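PDB 1W3W: annexin A8 from Homo sapiens, which acts as an anticoagulant that indirectly inhibits the thromboplastin-specific complex of the blood coagulation cascade and binds phospholipid in a calcium-dependent manner. Local coordinates for residues D26-L30 and A43-L48; V115-I119 and T275-N279; L143-Q148 and L159-Q164. All blocks are in the same frame, centred on the assembly; numbering follows the deposited sequence.

In the fold
From the N terminus, contact 1 closes first: helix 24-34 turns back on helix 41-48 through a short loop, inside the first predicted annexin repeat. Contact 2 opens at 115-119 in the second repeat and closes only at 275-279 in the fourth, bridging distant parts of the chain near the centre of the molecule. Contact 3 is nested in that long loop, pairing helices 143-150 and 153-163 of the second repeat. Contacts 2 and 3 touch through Ile116, which packs on Ile147 and Leu159, and through Ile117, which also meets Leu159; their centres lie about 17 Å apart. Contact 1 stands apart, its centre about 38 Å from that of contact 3 and on the opposite side of the chain's centre.

Contact 1 of 3, residues D26-L30 and A43-L48; sequences DAETL and AIIDVL
Leu30 and Val47 meet between two antiparallel helices, with Leu30 CD2 4.1 Å from Val47 CB; the axes of segments 26-30 and 43-48 approach to 9.8 Å at 159°. The two methyls of Leu30 divide the work. CD2 also lies against the backbone of the facing helix, 4.0 Å from Ile44 CA, and meets the CG1 branch of Ile44, the two side chains crossing at about a right angle. CD1 of Leu30 reaches the other way, to 4.0 Å from Leu48 CD2. With CG anti to the carbonyl carbon (chi1 -64°), the forked end of Leu30 comes nearer the partner helix than the direction of the CA-CB bond suggests.

Val47 is forked too. Its CG1 rests 3.9 Å from the CB of Asp26, while Val47 CG2 meets Thr29 CG2, also at 3.9 Å. Further along, that Thr29 methyl approaches Ala43, whose small side chain closes the more open margin of the pair. The hydroxyl of Thr29 is hydrogen-bonded to the carbonyl of Pro25 on its own helix.

In the next shell, Ile59 of helix 53-67 packs on both Asp26 and Leu30, and Ile87 and Met91 of helix 81-91 pack on Leu48. Asp26 lays CB and its carboxylate carbon along Val47 while OD1 forms a salt bridge with Arg51. The contact between the first two helices of this annexin repeat is therefore mainly apolar, and the polar groups of Asp26 and Thr29 that border it find their partners elsewhere.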
loop_
_atom_site.group_PDB
_atom_site.type_symbol
_atom_site.label_atom_id
_atom_site.label_comp_id
_atom_site.label_asym_id
_atom_site.label_seq_id
_atom_site.Cartn_x
_atom_site.Cartn_y
_atom_site.Cartn_z
ATOM N N ASP A 26 -1.556 19.881 -21.900
ATOM C CA ASP A 26 -2.271 19.298 -20.765
ATOM C C ASP A 26 -2.413 20.308 -19.612
ATOM O O ASP A 26 -3.463 20.401 -18.991
ATOM C CB ASP A 26 -1.556 18.040 -20.274
ATOM C CG ASP A 26 -1.809 16.827 -21.166
ATOM O OD1 ASP A 26 -0.978 15.903 -21.153
ATOM O OD2 ASP A 26 -2.806 16.700 -21.898
ATOM N N ALA A 27 -1.352 21.043 -19.325
ATOM C CA ALA A 27 -1.399 22.080 -18.294
ATOM C C ALA A 27 -2.456 23.105 -18.653
ATOM O O ALA A 27 -3.227 23.531 -17.810
ATOM C CB ALA A 27 -0.028 22.750 -18.137
ATOM N N GLU A 28 -2.506 23.492 -19.923
ATOM C CA GLU A 28 -3.521 24.428 -20.395
ATOM C C GLU A 28 -4.938 23.875 -20.297
ATOM O O GLU A 28 -5.861 24.599 -19.946
ATOM C CB GLU A 28 -3.237 24.865 -21.834
ATOM C CG GLU A 28 -3.970 26.141 -22.211
ATOM C CD GLU A 28 -3.753 26.521 -23.656
ATOM O OE1 GLU A 28 -4.043 25.685 -24.529
ATOM O OE2 GLU A 28 -3.289 27.652 -23.910
ATOM N N THR A 29 -5.119 22.591 -20.582
ATOM C CA THR A 29 -6.419 21.983 -20.401
ATOM C C THR A 29 -6.877 22.076 -18.948
ATOM O O THR A 29 -8.022 22.398 -18.682
ATOM C CB THR A 29 -6.375 20.520 -20.830
ATOM O OG1 THR A 29 -6.096 20.448 -22.223
ATOM C CG2 THR A 29 -7.744 19.880 -20.697
ATOM N N LEU A 30 -5.985 21.789 -18.008
ATOM C CA LEU A 30 -6.343 21.849 -16.596
ATOM C C LEU A 30 -6.663 23.287 -16.157
ATOM O O LEU A 30 -7.610 23.515 -15.416
ATOM C CB LEU A 30 -5.232 21.278 -15.732
ATOM C CG LEU A 30 -4.929 19.801 -15.917
ATOM C CD1 LEU A 30 -3.732 19.400 -15.084
ATOM C CD2 LEU A 30 -6.144 18.968 -15.569
ATOM N N ALA A 43 -12.700 16.930 -17.699
ATOM C CA ALA A 43 -11.440 17.281 -18.334
ATOM C C ALA A 43 -10.264 17.008 -17.396
ATOM O O ALA A 43 -9.187 16.665 -17.853
ATOM C CB ALA A 43 -11.436 18.739 -18.761
ATOM N N ILE A 44 -10.481 17.164 -16.090
ATOM C CA ILE A 44 -9.458 16.846 -15.105
ATOM C C ILE A 44 -9.209 15.323 -15.081
ATOM O O ILE A 44 -8.065 14.900 -15.089
ATOM C CB ILE A 44 -9.836 17.409 -13.705
ATOM C CG1 ILE A 44 -9.774 18.947 -13.736
ATOM C CG2 ILE A 44 -8.903 16.882 -12.631
ATOM C CD1 ILE A 44 -10.493 19.619 -12.602
ATOM N N ILE A 45 -10.281 14.532 -15.090
ATOM C CA ILE A 45 -10.189 13.068 -15.185
ATOM C C ILE A 45 -9.447 12.653 -16.455
ATOM O O ILE A 45 -8.539 11.842 -16.404
ATOM C CB ILE A 45 -11.602 12.422 -15.149
ATOM C CG1 ILE A 45 -12.262 12.633 -13.793
ATOM C CG2 ILE A 45 -11.547 10.901 -15.476
ATOM C CD1 ILE A 45 -13.731 12.234 -13.782
ATOM N N ASP A 46 -9.804 13.251 -17.585
ATOM C CA ASP A 46 -9.269 12.848 -18.884
ATOM C C ASP A 46 -7.787 13.105 -19.016
ATOM O O ASP A 46 -7.125 12.398 -19.736
ATOM C CB ASP A 46 -9.993 13.560 -20.028
ATOM C CG ASP A 46 -11.398 13.027 -20.250
ATOM O OD1 ASP A 46 -11.798 12.041 -19.595
ATOM O OD2 ASP A 46 -12.175 13.553 -21.057
ATOM N N VAL A 47 -7.259 14.111 -18.324
ATOM C CA VAL A 47 -5.824 14.357 -18.347
ATOM C C VAL A 47 -5.112 13.510 -17.276
ATOM O O VAL A 47 -4.208 12.721 -17.584
ATOM C CB VAL A 47 -5.509 15.860 -18.145
ATOM C CG1 VAL A 47 -4.014 16.091 -17.955
ATOM C CG2 VAL A 47 -6.020 16.686 -19.327
ATOM N N LEU A 48 -5.507 13.659 -16.019
ATOM C CA LEU A 48 -4.695 13.113 -14.937
ATOM C C LEU A 48 -4.743 11.593 -14.801
ATOM O O LEU A 48 -3.741 11.010 -14.393
ATOM C CB LEU A 48 -5.021 13.795 -13.612
ATOM C CG LEU A 48 -4.719 15.291 -13.662
ATOM C CD1 LEU A 48 -5.131 15.939 -12.368
ATOM C CD2 LEU A 48 -3.238 15.544 -13.961
#

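Contact 2 of 3, residues V115-I119 and T275-N279; sequences VIIEI and TLIRN
Glu118 and Arg278 form a buried salt bridge in the middle of the annexin core, joining helices of the second and fourth repeats, the pair that flanks the central hydrophilic channel in this family. The ionic contact is a side-on, two-nitrogen grip. Arg278 NE donates to Glu118 OE2 at 2.6 Å, and Arg278 NH2 to Glu118 OE1 at 3.0 Å. Both bonds are nearly straight and leave within the guanidinium plane, yet the carboxylate is tilted 37° against it, so that OE2 is met on its syn side but out of plane and OE1 from above. A bend at chi3 (53°) turns the arginine's edge toward the acid. Arg278 NH2 also makes a weak hydrogen bond to Thr275 OG1 (3.4 Å) on its own helix.

Further charges join this network: Arg261 forms a second salt bridge with Glu118 OE1, and Glu101 pairs with Arg278 NH1. The shared charges probably keep both groups ionised in this buried setting.

Van der Waals contacts flank the ion pair. Val115 lays CG1 over one guanidinium face, toward its rim, and its CG2 comes 3.7 Å from Arg278 NH1. On the arginine's aliphatic stem, Ile119 CD1 touches Arg278 CD at 4.1 Å.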
loop_
_atom_site.group_PDB
_atom_site.type_symbol
_atom_site.label_atom_id
_atom_site.label_comp_id
_atom_site.label_asym_id
_atom_site.label_seq_id
_atom_site.Cartn_x
_atom_site.Cartn_y
_atom_site.Cartn_z
ATOM N N VAL A 115 -2.978 1.129 8.070
ATOM C CA VAL A 115 -2.261 1.809 7.000
ATOM C C VAL A 115 -0.775 1.523 7.130
ATOM O O VAL A 115 -0.106 1.190 6.153
ATOM C CB VAL A 115 -2.503 3.353 7.024
ATOM C CG1 VAL A 115 -1.613 4.064 6.009
ATOM C CG2 VAL A 115 -3.952 3.668 6.746
ATOM N N ILE A 116 -0.270 1.627 8.356
ATOM C CA ILE A 116 1.149 1.441 8.626
ATOM C C ILE A 116 1.589 0.003 8.355
ATOM O O ILE A 116 2.623 -0.221 7.740
ATOM C CB ILE A 116 1.516 1.846 10.093
ATOM C CG1 ILE A 116 1.063 3.286 10.389
ATOM C CG2 ILE A 116 3.033 1.718 10.296
ATOM C CD1 ILE A 116 1.149 3.700 11.886
ATOM N N ILE A 117 0.780 -0.961 8.793
ATOM C CA ILE A 117 1.044 -2.386 8.550
ATOM C C ILE A 117 1.143 -2.699 7.048
ATOM O O ILE A 117 2.084 -3.355 6.590
ATOM C CB ILE A 117 -0.087 -3.239 9.200
ATOM C CG1 ILE A 117 0.057 -3.224 10.730
ATOM C CG2 ILE A 117 -0.090 -4.667 8.661
ATOM C CD1 ILE A 117 -1.204 -3.588 11.501
ATOM N N GLU A 118 0.145 -2.235 6.300
ATOM C CA GLU A 118 0.047 -2.481 4.864
ATOM C C GLU A 118 1.289 -2.003 4.149
ATOM O O GLU A 118 1.879 -2.737 3.367
ATOM C CB GLU A 118 -1.204 -1.786 4.305
ATOM C CG GLU A 118 -1.306 -1.719 2.788
ATOM C CD GLU A 118 -2.282 -0.641 2.350
ATOM O OE1 GLU A 118 -3.489 -0.800 2.584
ATOM O OE2 GLU A 118 -1.838 0.365 1.776
ATOM N N ILE A 119 1.680 -0.767 4.399
ATOM C CA ILE A 119 2.808 -0.201 3.684
ATOM C C ILE A 119 4.118 -0.873 4.095
ATOM O O ILE A 119 4.909 -1.280 3.227
ATOM C CB ILE A 119 2.876 1.314 3.860
ATOM C CG1 ILE A 119 1.641 1.948 3.221
ATOM C CG2 ILE A 119 4.130 1.853 3.197
ATOM C CD1 ILE A 119 1.543 3.432 3.417
ATOM N N THR A 275 -8.321 3.286 1.780
ATOM C CA THR A 275 -7.664 2.050 1.376
ATOM C C THR A 275 -7.828 1.731 -0.102
ATOM O O THR A 275 -6.888 1.264 -0.754
ATOM C CB THR A 275 -8.220 0.896 2.230
ATOM O OG1 THR A 275 -7.856 1.132 3.584
ATOM C CG2 THR A 275 -7.557 -0.424 1.904
ATOM N N LEU A 276 -9.022 1.973 -0.623
ATOM C CA LEU A 276 -9.288 1.839 -2.051
ATOM C C LEU A 276 -8.395 2.774 -2.877
ATOM O O LEU A 276 -7.728 2.353 -3.813
ATOM C CB LEU A 276 -10.770 2.140 -2.305
ATOM C CG LEU A 276 -11.361 1.975 -3.702
ATOM C CD1 LEU A 276 -11.213 0.558 -4.230
ATOM C CD2 LEU A 276 -12.833 2.356 -3.630
ATOM N N ILE A 277 -8.375 4.048 -2.512
ATOM C CA ILE A 277 -7.580 5.042 -3.216
ATOM C C ILE A 277 -6.102 4.685 -3.188
ATOM O O ILE A 277 -5.450 4.636 -4.227
ATOM C CB ILE A 277 -7.825 6.441 -2.608
ATOM C CG1 ILE A 277 -9.227 6.947 -3.016
ATOM C CG2 ILE A 277 -6.712 7.408 -3.012
ATOM C CD1 ILE A 277 -9.731 8.137 -2.220
ATOM N N ARG A 278 -5.574 4.420 -1.998
ATOM C CA ARG A 278 -4.143 4.217 -1.815
ATOM C C ARG A 278 -3.615 3.026 -2.594
ATOM O O ARG A 278 -2.557 3.094 -3.220
ATOM C CB ARG A 278 -3.821 4.049 -0.325
ATOM C CG ARG A 278 -2.336 3.943 -0.007
ATOM C CD ARG A 278 -2.035 3.856 1.496
ATOM N NE ARG A 278 -2.815 2.787 2.103
ATOM C CZ ARG A 278 -3.908 2.945 2.853
ATOM N NH1 ARG A 278 -4.395 4.132 3.137
ATOM N NH2 ARG A 278 -4.537 1.883 3.309
ATOM N N ASN A 279 -4.355 1.931 -2.569
ATOM C CA ASN A 279 -3.916 0.731 -3.250
ATOM C C ASN A 279 -4.025 0.814 -4.757
ATOM O O ASN A 279 -3.125 0.350 -5.459
ATOM C CB ASN A 279 -4.626 -0.483 -2.660
ATOM C CG ASN A 279 -4.091 -0.816 -1.298
ATOM O OD1 ASN A 279 -4.672 -0.457 -0.268
ATOM N ND2 ASN A 279 -2.939 -1.436 -1.278
#

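Contact 3 of 3, residues L143-Q148 and L159-Q164; sequences LEEDIQ and LVCLLQ
Glu144 OE1 lies over one face of the Gln164 amide, the carboxylate and amide planes 80° apart and the side chains crossing at about a right angle. Glu144 OE1 comes within 2.7 Å of Gln164 NE2, but it stands well out of the amide plane, where the N-H cannot point at it, and the angle is too poor for a hydrogen bond. Val160 CG1 lies 4.1 Å from Glu144 OE1. Replacing Glu144 by an alanine is likely to take the carboxylate from over the Gln164 amide and leave Val160 CG1 less covered.

Away from these polar ends, the helices meet through aliphatic groups. Leu163 CD1 wedges against the backbone of Glu144, 3.7 Å from Glu144 CA, and meets Ile147 tip to tip, with Leu163 CD1 to Ile147 CD1 at 3.9 Å. Its other methyl, Leu163 CD2, touches Leu143 CD2. Ile147 CG2, anti to the backbone N (chi1 of CG1 -77°), turns the other way, to 4.0 Å from Leu159 CB. At the margin, Gln148 lends its aliphatic stem, CG lying 3.8 Å from Val160 CG2.

Leu120 of helix 113-122 packs on Ile147 and Leu163, and Cys161, on another face of its helix, is tied by a disulfide to Cys206 in the third repeat. Segments 143-148 and 159-163 run antiparallel at 171° on either side of a short turn, the arrangement of the last two helices in the five-helix annexin repeat.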
loop_
_atom_site.group_PDB
_atom_site.type_symbol
_atom_site.label_atom_id
_atom_site.label_comp_id
_atom_site.label_asym_id
_atom_site.label_seq_id
_atom_site.Cartn_x
_atom_site.Cartn_y
_atom_site.Cartn_z
ATOM N N LEU A 143 10.931 8.364 10.442
ATOM C CA LEU A 143 9.749 7.501 10.414
ATOM C C LEU A 143 9.823 6.487 11.550
ATOM O O LEU A 143 8.855 6.258 12.259
ATOM C CB LEU A 143 9.620 6.788 9.057
ATOM C CG LEU A 143 8.481 5.772 8.915
ATOM C CD1 LEU A 143 7.150 6.408 9.259
ATOM C CD2 LEU A 143 8.447 5.157 7.519
ATOM N N GLU A 144 10.998 5.903 11.735
ATOM C CA GLU A 144 11.207 4.913 12.780
ATOM C C GLU A 144 10.949 5.494 14.189
ATOM O O GLU A 144 10.354 4.839 15.039
ATOM C CB GLU A 144 12.623 4.341 12.638
ATOM C CG GLU A 144 13.332 4.003 13.933
ATOM C CD GLU A 144 14.456 3.018 13.715
ATOM O OE1 GLU A 144 14.685 2.198 14.623
ATOM O OE2 GLU A 144 15.089 3.049 12.636
ATOM N N GLU A 145 11.374 6.734 14.418
ATOM C CA GLU A 145 11.160 7.401 15.710
ATOM C C GLU A 145 9.697 7.724 15.971
ATOM O O GLU A 145 9.238 7.614 17.099
ATOM C CB GLU A 145 11.978 8.692 15.795
ATOM C CG GLU A 145 13.402 8.457 16.271
ATOM C CD GLU A 145 14.190 9.742 16.435
ATOM O OE1 GLU A 145 13.590 10.781 16.799
ATOM O OE2 GLU A 145 15.415 9.705 16.196
ATOM N N ASP A 146 8.968 8.125 14.932
ATOM C CA ASP A 146 7.537 8.408 15.053
ATOM C C ASP A 146 6.756 7.139 15.349
ATOM O O ASP A 146 5.863 7.152 16.193
ATOM C CB ASP A 146 6.989 9.087 13.798
ATOM C CG ASP A 146 7.331 10.565 13.733
ATOM O OD1 ASP A 146 7.888 11.102 14.715
ATOM O OD2 ASP A 146 7.089 11.279 12.745
ATOM N N ILE A 147 7.106 6.040 14.675
ATOM C CA ILE A 147 6.451 4.761 14.930
ATOM C C ILE A 147 6.733 4.290 16.367
ATOM O O ILE A 147 5.821 3.842 17.057
ATOM C CB ILE A 147 6.853 3.693 13.870
ATOM C CG1 ILE A 147 6.086 3.949 12.571
ATOM C CG2 ILE A 147 6.580 2.259 14.390
ATOM C CD1 ILE A 147 6.630 3.221 11.381
ATOM N N GLN A 148 7.982 4.425 16.811
ATOM C CA GLN A 148 8.377 4.089 18.187
ATOM C C GLN A 148 7.549 4.828 19.234
ATOM O O GLN A 148 7.175 4.251 20.249
ATOM C CB GLN A 148 9.851 4.421 18.431
ATOM C CG GLN A 148 10.824 3.322 18.050
ATOM C CD GLN A 148 12.281 3.748 18.199
ATOM O OE1 GLN A 148 12.563 4.690 18.982
ATOM N NE2 GLN A 148 13.146 3.136 17.532
ATOM N N LEU A 159 6.857 -3.643 13.587
ATOM C CA LEU A 159 6.889 -2.525 12.652
ATOM C C LEU A 159 8.291 -1.939 12.552
ATOM O O LEU A 159 8.800 -1.707 11.456
ATOM C CB LEU A 159 5.875 -1.454 13.051
ATOM C CG LEU A 159 4.405 -1.879 12.978
ATOM C CD1 LEU A 159 3.513 -0.772 13.441
ATOM C CD2 LEU A 159 4.004 -2.337 11.575
ATOM N N VAL A 160 8.921 -1.717 13.701
ATOM C CA VAL A 160 10.297 -1.247 13.734
ATOM C C VAL A 160 11.259 -2.230 13.051
ATOM O O VAL A 160 12.171 -1.824 12.329
ATOM C CB VAL A 160 10.731 -0.946 15.203
ATOM C CG1 VAL A 160 12.236 -1.048 15.378
ATOM C CG2 VAL A 160 10.239 0.432 15.592
ATOM N N CYS A 161 11.044 -3.517 13.263
ATOM C CA CYS A 161 11.858 -4.544 12.618
ATOM C C CYS A 161 11.720 -4.521 11.096
ATOM O O CYS A 161 12.708 -4.679 10.392
ATOM C CB CYS A 161 11.497 -5.923 13.157
ATOM S SG CYS A 161 12.583 -7.234 12.543
ATOM N N LEU A 162 10.510 -4.298 10.586
ATOM C CA LEU A 162 10.294 -4.243 9.134
ATOM C C LEU A 162 11.070 -3.095 8.481
ATOM O O LEU A 162 11.462 -3.191 7.316
ATOM C CB LEU A 162 8.799 -4.154 8.802
ATOM C CG LEU A 162 8.008 -5.441 9.066
ATOM C CD1 LEU A 162 6.515 -5.211 8.924
ATOM C CD2 LEU A 162 8.447 -6.556 8.161
ATOM N N LEU A 163 11.291 -2.017 9.233
ATOM C CA LEU A 163 12.072 -0.871 8.769
ATOM C C LEU A 163 13.570 -1.062 8.935
ATOM O O LEU A 163 14.355 -0.483 8.186
ATOM C CB LEU A 163 11.718 0.379 9.574
ATOM C CG LEU A 163 10.355 1.029 9.428
ATOM C CD1 LEU A 163 10.244 2.152 10.463
ATOM C CD2 LEU A 163 10.157 1.552 8.002
ATOM N N GLN A 164 13.951 -1.826 9.955
ATOM C CA GLN A 164 15.336 -1.910 10.426
ATOM C C GLN A 164 16.022 -2.965 9.600
ATOM O O GLN A 164 16.211 -4.099 10.054
ATOM C CB GLN A 164 15.386 -2.276 11.920
ATOM C CG GLN A 164 15.109 -1.100 12.859
ATOM C CD GLN A 164 16.376 -0.403 13.316
ATOM O OE1 GLN A 164 17.359 -0.358 12.576
ATOM N NE2 GLN A 164 16.361 0.136 14.534
#